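Local coordinates for conserved hypothetical protein (Nitrosomonas europaea, PDB 1XFS) that is of unknown function but belongs to the AHA1 family, related to the C-terminal domain of activators of Hsp90 ATPase, with a Bet v 1-like fold, at residues A[9-20]-A[127-138]. Sequence-based numbering, arbitrary orientation.
Sequences ELDLMLKRELAV and TRYTACAMHNTP
His135 grips the carbonyl of Leu10 twice, at the end of an antiparallel pairing between strands 11-18 and 127-134. The side chain starts at CB, 3.2 Å from Leu10 O. CG lies beside the backbone N (chi1 -54°), which brings the ND1 edge of the ring round to that oxygen. ND1 then donates to Leu10 O at 2.7 Å, the acceptor lying in the ring plane, while the backbone N of His135 reaches the same oxygen at 3.0 Å from the opposite face of the carbonyl plane. Further out, CE1 meets CD1 of Leu12 at 3.9 Å, and NE2 hydrogen-bonds ND1 of His144, so that bonds at both ring nitrogens hold the ring's rotation.

From Leu12–Ala133 to Leu18–Thr127, the hydrogen-bonded pairs form a regular ladder. Past its other end, Thr127 OG1 donates to Val20 O (2.7 Å). On the face of Lys15 and Glu17, Glu17 and Arg128 run side by side; Glu17 OE1 forms a salt bridge with Arg128 NE at 2.8 Å, with carboxylate and guanidinium planes 85° apart. On the other face, Leu18 CD1 packs against Tyr129 CB at 3.5 Å.

Asp11 OD1 pairs with Arg97 of the second subunit. Strand 11-18 edges the seven-stranded sheet, strand 127-134 continues it to strand 115-122, and helix 149-167 covers the face carrying Leu12, Leu14 and Tyr129, as expected of a helix-grip fold.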
loop_
_atom_site.group_PDB
_atom_site.type_symbol
_atom_site.label_atom_id
_atom_site.label_comp_id
_atom_site.label_asym_id
_atom_site.label_seq_id
_atom_site.Cartn_x
_atom_site.Cartn_y
_atom_site.Cartn_z
ATOM N N GLU A 9 6.685 5.827 -18.623
ATOM C CA GLU A 9 7.423 4.576 -18.694
ATOM C C GLU A 9 6.794 3.464 -17.863
ATOM O O GLU A 9 6.932 2.285 -18.190
ATOM C CB GLU A 9 8.871 4.799 -18.243
ATOM C CG GLU A 9 9.688 5.627 -19.216
ATOM C CD GLU A 9 10.015 4.855 -20.479
ATOM O OE1 GLU A 9 10.132 5.481 -21.549
ATOM O OE2 GLU A 9 10.165 3.620 -20.397
ATOM N N LEU A 10 6.074 3.837 -16.811
ATOM C CA LEU A 10 5.475 2.846 -15.921
ATOM C C LEU A 10 3.963 2.886 -15.775
ATOM O O LEU A 10 3.374 1.927 -15.282
ATOM C CB LEU A 10 6.085 2.996 -14.528
ATOM C CG LEU A 10 7.613 3.060 -14.461
ATOM C CD1 LEU A 10 8.059 3.435 -13.053
ATOM C CD2 LEU A 10 8.179 1.721 -14.880
ATOM N N ASP A 11 3.331 3.974 -16.202
ATOM C CA ASP A 11 1.890 4.105 -16.027
ATOM C C ASP A 11 1.049 4.146 -17.288
ATOM O O ASP A 11 1.496 4.605 -18.338
ATOM C CB ASP A 11 1.593 5.364 -15.207
ATOM C CG ASP A 11 2.413 5.437 -13.936
ATOM O OD1 ASP A 11 2.644 4.371 -13.334
ATOM O OD2 ASP A 11 2.816 6.552 -13.548
ATOM N N LEU A 12 -0.178 3.657 -17.166
ATOM C CA LEU A 12 -1.126 3.677 -18.270
ATOM C C LEU A 12 -2.346 4.432 -17.752
ATOM O O LEU A 12 -2.813 4.175 -16.639
ATOM C CB LEU A 12 -1.505 2.255 -18.689
ATOM C CG LEU A 12 -0.368 1.425 -19.303
ATOM C CD1 LEU A 12 -0.873 0.020 -19.616
ATOM C CD2 LEU A 12 0.150 2.103 -20.572
HETATM N N MSE A 13 -2.853 5.372 -18.544
HETATM C CA MSE A 13 -4.003 6.162 -18.115
HETATM C C MSE A 13 -5.187 6.066 -19.072
HETATM O O MSE A 13 -5.024 5.793 -20.261
HETATM C CB MSE A 13 -3.596 7.631 -17.952
HETATM C CG MSE A 13 -4.672 8.512 -17.322
HETATM SE SE MSE A 13 -4.126 10.348 -17.042
HETATM C CE MSE A 13 -4.859 11.128 -18.651
ATOM N N LEU A 14 -6.381 6.291 -18.534
ATOM C CA LEU A 14 -7.615 6.254 -19.310
ATOM C C LEU A 14 -8.573 7.313 -18.773
ATOM O O LEU A 14 -8.851 7.348 -17.578
ATOM C CB LEU A 14 -8.261 4.869 -19.207
ATOM C CG LEU A 14 -9.552 4.617 -19.989
ATOM C CD1 LEU A 14 -9.302 4.775 -21.481
ATOM C CD2 LEU A 14 -10.058 3.216 -19.687
ATOM N N LYS A 15 -9.067 8.184 -19.648
ATOM C CA LYS A 15 -10.002 9.224 -19.221
ATOM C C LYS A 15 -11.319 9.082 -19.977
ATOM O O LYS A 15 -11.325 8.926 -21.197
ATOM C CB LYS A 15 -9.417 10.618 -19.468
ATOM C CG LYS A 15 -10.245 11.746 -18.849
ATOM C CD LYS A 15 -9.622 13.118 -19.081
ATOM C CE LYS A 15 -9.719 13.539 -20.539
ATOM N NZ LYS A 15 -11.136 13.647 -20.983
ATOM N N ARG A 16 -12.430 9.136 -19.250
ATOM C CA ARG A 16 -13.744 8.997 -19.863
ATOM C C ARG A 16 -14.766 9.930 -19.225
ATOM O O ARG A 16 -14.595 10.368 -18.087
ATOM C CB ARG A 16 -14.227 7.547 -19.737
ATOM C CG ARG A 16 -13.421 6.542 -20.564
ATOM C CD ARG A 16 -13.819 6.607 -22.030
ATOM N NE ARG A 16 -15.191 6.141 -22.205
ATOM C CZ ARG A 16 -15.541 4.859 -22.268
ATOM N NH1 ARG A 16 -14.615 3.913 -22.182
ATOM N NH2 ARG A 16 -16.817 4.522 -22.391
ATOM N N GLU A 17 -15.820 10.244 -19.969
ATOM C CA GLU A 17 -16.885 11.107 -19.463
ATOM C C GLU A 17 -18.156 10.268 -19.403
ATOM O O GLU A 17 -18.596 9.736 -20.419
ATOM C CB GLU A 17 -17.103 12.298 -20.405
ATOM C CG GLU A 17 -15.879 13.178 -20.617
ATOM C CD GLU A 17 -15.536 14.024 -19.403
ATOM O OE1 GLU A 17 -14.485 14.697 -19.430
ATOM O OE2 GLU A 17 -16.315 14.025 -18.428
ATOM N N LEU A 18 -18.738 10.135 -18.214
ATOM C CA LEU A 18 -19.964 9.358 -18.055
ATOM C C LEU A 18 -21.137 10.275 -17.739
ATOM O O LEU A 18 -21.026 11.161 -16.895
ATOM C CB LEU A 18 -19.823 8.325 -16.931
ATOM C CG LEU A 18 -18.803 7.197 -17.105
ATOM C CD1 LEU A 18 -17.406 7.728 -16.849
ATOM C CD2 LEU A 18 -19.122 6.069 -16.132
ATOM N N ALA A 19 -22.261 10.055 -18.417
ATOM C CA ALA A 19 -23.456 10.868 -18.207
ATOM C C ALA A 19 -24.250 10.336 -17.019
ATOM O O ALA A 19 -25.434 10.011 -17.131
ATOM C CB ALA A 19 -24.314 10.861 -19.465
ATOM N N VAL A 20 -23.573 10.262 -15.878
ATOM C CA VAL A 20 -24.149 9.771 -14.640
ATOM C C VAL A 20 -23.554 10.596 -13.503
ATOM O O VAL A 20 -22.393 10.996 -13.565
ATOM C CB VAL A 20 -23.788 8.278 -14.434
ATOM C CG1 VAL A 20 -24.218 7.806 -13.060
ATOM C CG2 VAL A 20 -24.448 7.439 -15.520
ATOM N N THR A 127 -20.057 12.751 -14.778
ATOM C CA THR A 127 -18.832 12.576 -14.012
ATOM C C THR A 127 -17.640 12.308 -14.917
ATOM O O THR A 127 -17.732 11.534 -15.873
ATOM C CB THR A 127 -18.937 11.391 -13.026
ATOM O OG1 THR A 127 -20.139 11.512 -12.259
ATOM C CG2 THR A 127 -17.738 11.381 -12.075
ATOM N N ARG A 128 -16.523 12.961 -14.618
ATOM C CA ARG A 128 -15.303 12.757 -15.378
ATOM C C ARG A 128 -14.567 11.639 -14.646
ATOM O O ARG A 128 -14.292 11.745 -13.449
ATOM C CB ARG A 128 -14.464 14.035 -15.409
ATOM C CG ARG A 128 -13.174 13.914 -16.202
ATOM C CD ARG A 128 -12.606 15.287 -16.496
ATOM N NE ARG A 128 -13.589 16.116 -17.188
ATOM C CZ ARG A 128 -13.370 17.357 -17.602
ATOM N NH1 ARG A 128 -12.191 17.930 -17.398
ATOM N NH2 ARG A 128 -14.332 18.027 -18.226
ATOM N N TYR A 129 -14.278 10.563 -15.369
ATOM C CA TYR A 129 -13.600 9.398 -14.812
ATOM C C TYR A 129 -12.180 9.279 -15.333
ATOM O O TYR A 129 -11.952 9.256 -16.539
ATOM C CB TYR A 129 -14.388 8.128 -15.166
ATOM C CG TYR A 129 -13.680 6.822 -14.849
ATOM C CD1 TYR A 129 -12.697 6.312 -15.698
ATOM C CD2 TYR A 129 -13.982 6.107 -13.694
ATOM C CE1 TYR A 129 -12.030 5.124 -15.402
ATOM C CE2 TYR A 129 -13.321 4.914 -13.388
ATOM C CZ TYR A 129 -12.347 4.430 -14.245
ATOM O OH TYR A 129 -11.677 3.264 -13.947
ATOM N N THR A 130 -11.223 9.198 -14.417
ATOM C CA THR A 130 -9.831 9.064 -14.805
ATOM C C THR A 130 -9.250 7.852 -14.076
ATOM O O THR A 130 -9.334 7.759 -12.852
ATOM C CB THR A 130 -9.038 10.346 -14.446
ATOM O OG1 THR A 130 -9.607 11.468 -15.135
ATOM C CG2 THR A 130 -7.580 10.210 -14.848
ATOM N N ALA A 131 -8.693 6.912 -14.834
ATOM C CA ALA A 131 -8.105 5.711 -14.244
ATOM C C ALA A 131 -6.645 5.568 -14.657
ATOM O O ALA A 131 -6.313 5.661 -15.838
ATOM C CB ALA A 131 -8.890 4.468 -14.675
ATOM N N CYS A 132 -5.775 5.353 -13.676
ATOM C CA CYS A 132 -4.352 5.186 -13.942
ATOM C C CYS A 132 -3.890 3.887 -13.308
ATOM O O CYS A 132 -4.180 3.619 -12.141
ATOM C CB CYS A 132 -3.539 6.352 -13.356
ATOM S SG CYS A 132 -1.728 6.180 -13.531
ATOM N N ALA A 133 -3.193 3.074 -14.093
ATOM C CA ALA A 133 -2.662 1.810 -13.608
ATOM C C ALA A 133 -1.158 1.997 -13.501
ATOM O O ALA A 133 -0.484 2.267 -14.501
ATOM C CB ALA A 133 -2.995 0.676 -14.576
HETATM N N MSE A 134 -0.645 1.877 -12.277
HETATM C CA MSE A 134 0.781 2.054 -11.998
HETATM C C MSE A 134 1.496 0.709 -11.968
HETATM O O MSE A 134 1.043 -0.226 -11.314
HETATM C CB MSE A 134 0.970 2.751 -10.645
HETATM C CG MSE A 134 0.263 4.078 -10.512
HETATM SE SE MSE A 134 0.426 4.731 -8.683
HETATM C CE MSE A 134 2.164 5.469 -8.818
ATOM N N HIS A 135 2.615 0.618 -12.682
ATOM C CA HIS A 135 3.388 -0.617 -12.725
ATOM C C HIS A 135 4.761 -0.429 -12.098
ATOM O O HIS A 135 5.192 0.699 -11.871
ATOM C CB HIS A 135 3.533 -1.093 -14.167
ATOM C CG HIS A 135 2.229 -1.225 -14.877
ATOM N ND1 HIS A 135 1.624 -0.166 -15.515
ATOM C CD2 HIS A 135 1.375 -2.271 -14.985
ATOM C CE1 HIS A 135 0.449 -0.553 -15.986
ATOM N NE2 HIS A 135 0.277 -1.823 -15.675
ATOM N N ASN A 136 5.452 -1.536 -11.829
ATOM C CA ASN A 136 6.761 -1.462 -11.202
ATOM C C ASN A 136 7.926 -1.307 -12.173
ATOM O O ASN A 136 8.972 -0.777 -11.801
ATOM C CB ASN A 136 6.982 -2.681 -10.279
ATOM C CG ASN A 136 6.712 -4.018 -10.965
ATOM O OD1 ASN A 136 6.338 -4.993 -10.306
ATOM N ND2 ASN A 136 6.916 -4.078 -12.275
ATOM N N THR A 137 7.735 -1.730 -13.418
ATOM C CA THR A 137 8.794 -1.650 -14.422
ATOM C C THR A 137 8.217 -1.393 -15.810
ATOM O O THR A 137 7.034 -1.637 -16.059
ATOM C CB THR A 137 9.585 -2.962 -14.486
ATOM O OG1 THR A 137 8.684 -4.037 -14.776
ATOM C CG2 THR A 137 10.279 -3.236 -13.159
ATOM N N PRO A 138 9.050 -0.893 -16.738
ATOM C CA PRO A 138 8.575 -0.621 -18.098
ATOM C C PRO A 138 8.081 -1.901 -18.772
ATOM O O PRO A 138 7.102 -1.886 -19.524
ATOM C CB PRO A 138 9.814 -0.049 -18.788
ATOM C CG PRO A 138 10.550 0.618 -17.667
ATOM C CD PRO A 138 10.427 -0.402 -16.557
#